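Local coordinates for protein rhamnogalacturonan endolyase YesW (Bacillus subtilis, PDB 2Z8R) that cleaves the rhamnogalacturonan backbone of plant cell-wall pectin by endo-type elimination, requiring calcium or manganese for activity, at residues Tyr178-Val183 against Trp553-Tyr558. Numbering follows the deposited sequence.
With CA (calcium ion), chain J.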
loop_
_atom_site.group_PDB
_atom_site.type_symbol
_atom_site.label_atom_id
_atom_site.label_comp_id
_atom_site.label_asym_id
_atom_site.label_seq_id
_atom_site.Cartn_x
_atom_site.Cartn_y
_atom_site.Cartn_z
ATOM N N TYR A 178 -6.577 -0.513 -14.353
ATOM C CA TYR A 178 -6.131 0.571 -15.227
ATOM C C TYR A 178 -5.150 1.490 -14.493
ATOM O O TYR A 178 -3.969 1.175 -14.430
ATOM C CB TYR A 178 -7.342 1.291 -15.861
ATOM C CG TYR A 178 -8.103 0.370 -16.809
ATOM C CD1 TYR A 178 -7.645 0.143 -18.110
ATOM C CD2 TYR A 178 -9.266 -0.295 -16.395
ATOM C CE1 TYR A 178 -8.329 -0.722 -18.971
ATOM C CE2 TYR A 178 -9.949 -1.167 -17.245
ATOM C CZ TYR A 178 -9.476 -1.372 -18.533
ATOM O OH TYR A 178 -10.151 -2.244 -19.383
ATOM N N THR A 179 -5.615 2.597 -13.915
ATOM C CA THR A 179 -4.701 3.528 -13.242
ATOM C C THR A 179 -4.084 2.926 -11.986
ATOM O O THR A 179 -4.800 2.441 -11.104
ATOM C CB THR A 179 -5.419 4.829 -12.848
ATOM O OG1 THR A 179 -5.924 5.471 -14.020
ATOM C CG2 THR A 179 -4.477 5.790 -12.129
ATOM N N GLN A 180 -2.751 2.959 -11.928
ATOM C CA GLN A 180 -1.969 2.499 -10.776
ATOM C C GLN A 180 -1.081 3.673 -10.415
ATOM O O GLN A 180 -0.183 4.036 -11.181
ATOM C CB GLN A 180 -1.106 1.283 -11.156
ATOM C CG GLN A 180 -1.854 0.199 -11.970
ATOM C CD GLN A 180 -3.144 -0.325 -11.331
ATOM O OE1 GLN A 180 -4.049 -0.826 -12.031
ATOM N NE2 GLN A 180 -3.225 -0.234 -10.021
ATOM N N PHE A 181 -1.349 4.311 -9.274
ATOM C CA PHE A 181 -0.712 5.602 -9.001
ATOM C C PHE A 181 0.335 5.524 -7.911
ATOM O O PHE A 181 0.078 4.991 -6.828
ATOM C CB PHE A 181 -1.743 6.716 -8.738
ATOM C CG PHE A 181 -2.658 6.473 -7.551
ATOM C CD1 PHE A 181 -2.467 7.160 -6.345
ATOM C CD2 PHE A 181 -3.736 5.604 -7.659
ATOM C CE1 PHE A 181 -3.330 6.958 -5.269
ATOM C CE2 PHE A 181 -4.598 5.393 -6.577
ATOM C CZ PHE A 181 -4.382 6.072 -5.377
ATOM N N MET A 182 1.515 6.063 -8.200
ATOM C CA MET A 182 2.634 6.013 -7.275
ATOM C C MET A 182 2.848 7.369 -6.648
ATOM O O MET A 182 2.967 8.379 -7.349
ATOM C CB MET A 182 3.908 5.549 -7.990
ATOM C CG MET A 182 3.918 4.070 -8.333
ATOM S SD MET A 182 3.773 3.010 -6.870
ATOM C CE MET A 182 2.148 2.317 -7.146
ATOM N N VAL A 183 2.901 7.381 -5.321
ATOM C CA VAL A 183 3.145 8.614 -4.572
ATOM C C VAL A 183 4.446 8.432 -3.801
ATOM O O VAL A 183 4.577 7.530 -2.978
ATOM C CB VAL A 183 1.972 8.928 -3.610
ATOM C CG1 VAL A 183 2.225 10.274 -2.896
ATOM C CG2 VAL A 183 0.656 8.957 -4.382
ATOM N N TRP A 553 2.488 0.631 -2.994
ATOM C CA TRP A 553 1.734 -0.214 -3.920
ATOM C C TRP A 553 0.381 -0.707 -3.413
ATOM O O TRP A 553 -0.300 -1.446 -4.124
ATOM C CB TRP A 553 2.562 -1.372 -4.528
ATOM C CG TRP A 553 3.257 -2.342 -3.570
ATOM C CD1 TRP A 553 4.612 -2.539 -3.471
ATOM C CD2 TRP A 553 2.650 -3.289 -2.649
ATOM N NE1 TRP A 553 4.883 -3.505 -2.542
ATOM C CE2 TRP A 553 3.707 -3.977 -2.013
ATOM C CE3 TRP A 553 1.327 -3.573 -2.257
ATOM C CZ2 TRP A 553 3.486 -4.953 -1.018
ATOM C CZ3 TRP A 553 1.111 -4.534 -1.251
ATOM C CH2 TRP A 553 2.185 -5.212 -0.654
ATOM N N GLN A 554 -0.040 -0.292 -2.216
ATOM C CA GLN A 554 -1.307 -0.823 -1.677
ATOM C C GLN A 554 -2.474 -0.636 -2.642
ATOM O O GLN A 554 -3.293 -1.547 -2.813
ATOM C CB GLN A 554 -1.656 -0.210 -0.334
ATOM C CG GLN A 554 -2.770 -0.982 0.362
ATOM C CD GLN A 554 -2.911 -0.573 1.791
ATOM O OE1 GLN A 554 -1.974 -0.726 2.589
ATOM N NE2 GLN A 554 -4.064 -0.031 2.132
ATOM N N ASN A 555 -2.536 0.526 -3.293
ATOM C CA ASN A 555 -3.658 0.801 -4.186
ATOM C C ASN A 555 -3.704 -0.110 -5.393
ATOM O O ASN A 555 -4.775 -0.314 -5.962
ATOM C CB ASN A 555 -3.695 2.265 -4.651
ATOM C CG ASN A 555 -2.573 2.619 -5.610
ATOM O OD1 ASN A 555 -1.492 3.060 -5.193
ATOM N ND2 ASN A 555 -2.820 2.441 -6.897
ATOM N N ILE A 556 -2.564 -0.638 -5.820
ATOM C CA ILE A 556 -2.561 -1.223 -7.169
ATOM C C ILE A 556 -3.466 -2.443 -7.318
ATOM O O ILE A 556 -3.524 -3.323 -6.448
ATOM C CB ILE A 556 -1.147 -1.484 -7.717
ATOM C CG1 ILE A 556 -0.511 -2.718 -7.096
ATOM C CG2 ILE A 556 -0.257 -0.223 -7.535
ATOM C CD1 ILE A 556 0.830 -3.114 -7.760
ATOM N N ALA A 557 -4.190 -2.449 -8.436
ATOM C CA ALA A 557 -5.041 -3.558 -8.829
ATOM C C ALA A 557 -5.751 -4.133 -7.598
ATOM O O ALA A 557 -6.485 -3.392 -6.938
ATOM C CB ALA A 557 -4.231 -4.606 -9.599
ATOM N N TYR A 558 -5.567 -5.416 -7.279
ATOM C CA TYR A 558 -6.228 -5.987 -6.102
ATOM C C TYR A 558 -5.376 -5.775 -4.868
ATOM O O TYR A 558 -4.451 -6.550 -4.573
ATOM C CB TYR A 558 -6.576 -7.459 -6.294
ATOM C CG TYR A 558 -7.619 -7.722 -7.370
ATOM C CD1 TYR A 558 -8.481 -6.716 -7.826
ATOM C CD2 TYR A 558 -7.761 -8.997 -7.907
ATOM C CE1 TYR A 558 -9.440 -6.981 -8.808
ATOM C CE2 TYR A 558 -8.723 -9.270 -8.884
ATOM C CZ TYR A 558 -9.548 -8.247 -9.334
ATOM O OH TYR A 558 -10.495 -8.493 -10.315
HETATM CA CA CA J . -6.904 -1.158 -6.321
HETATM O O HOH W 1 -5.114 2.157 -8.355
HETATM O O HOH W 2 -6.576 -0.202 -8.463
HETATM O O HOH W 3 -9.072 -1.628 -6.991
#
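A calcium-binding loop in the beta-propeller domain of this polysaccharide lyase family 11 enzyme rests here on the segment leading into the first strand of a propeller blade, with F181 and N555 stacked at the meeting point. The N555 amide lies over one face of the F181 ring, planes 23° apart, with CG of N555 3.6 Å from CE2 of F181, displaced from the ring centre toward its rim. With chi1 at 60°, CG of F181 sits between its own N and C, which brings the ring against that amide. With an alanine in place of F181, the N555 amide loses the ring that backs one of its faces and would probably be freer to turn. In this propeller the metal loop is shaped by a type I turn, closed by the 2.9 Å bond from I556 N to W553 O; the turn and the residue after it offer main-chain oxygens to the ion. N555 O binds the calcium at 2.3 Å and A557 O at 2.4 Å, while D116, N559 and two waters complete the six ligands. A further water donates to T179 O at 2.8 Å and, weakly, to N555 O. Farther along, the bent chain of M182 sets CE against CG2 of I556, 3.5 Å away.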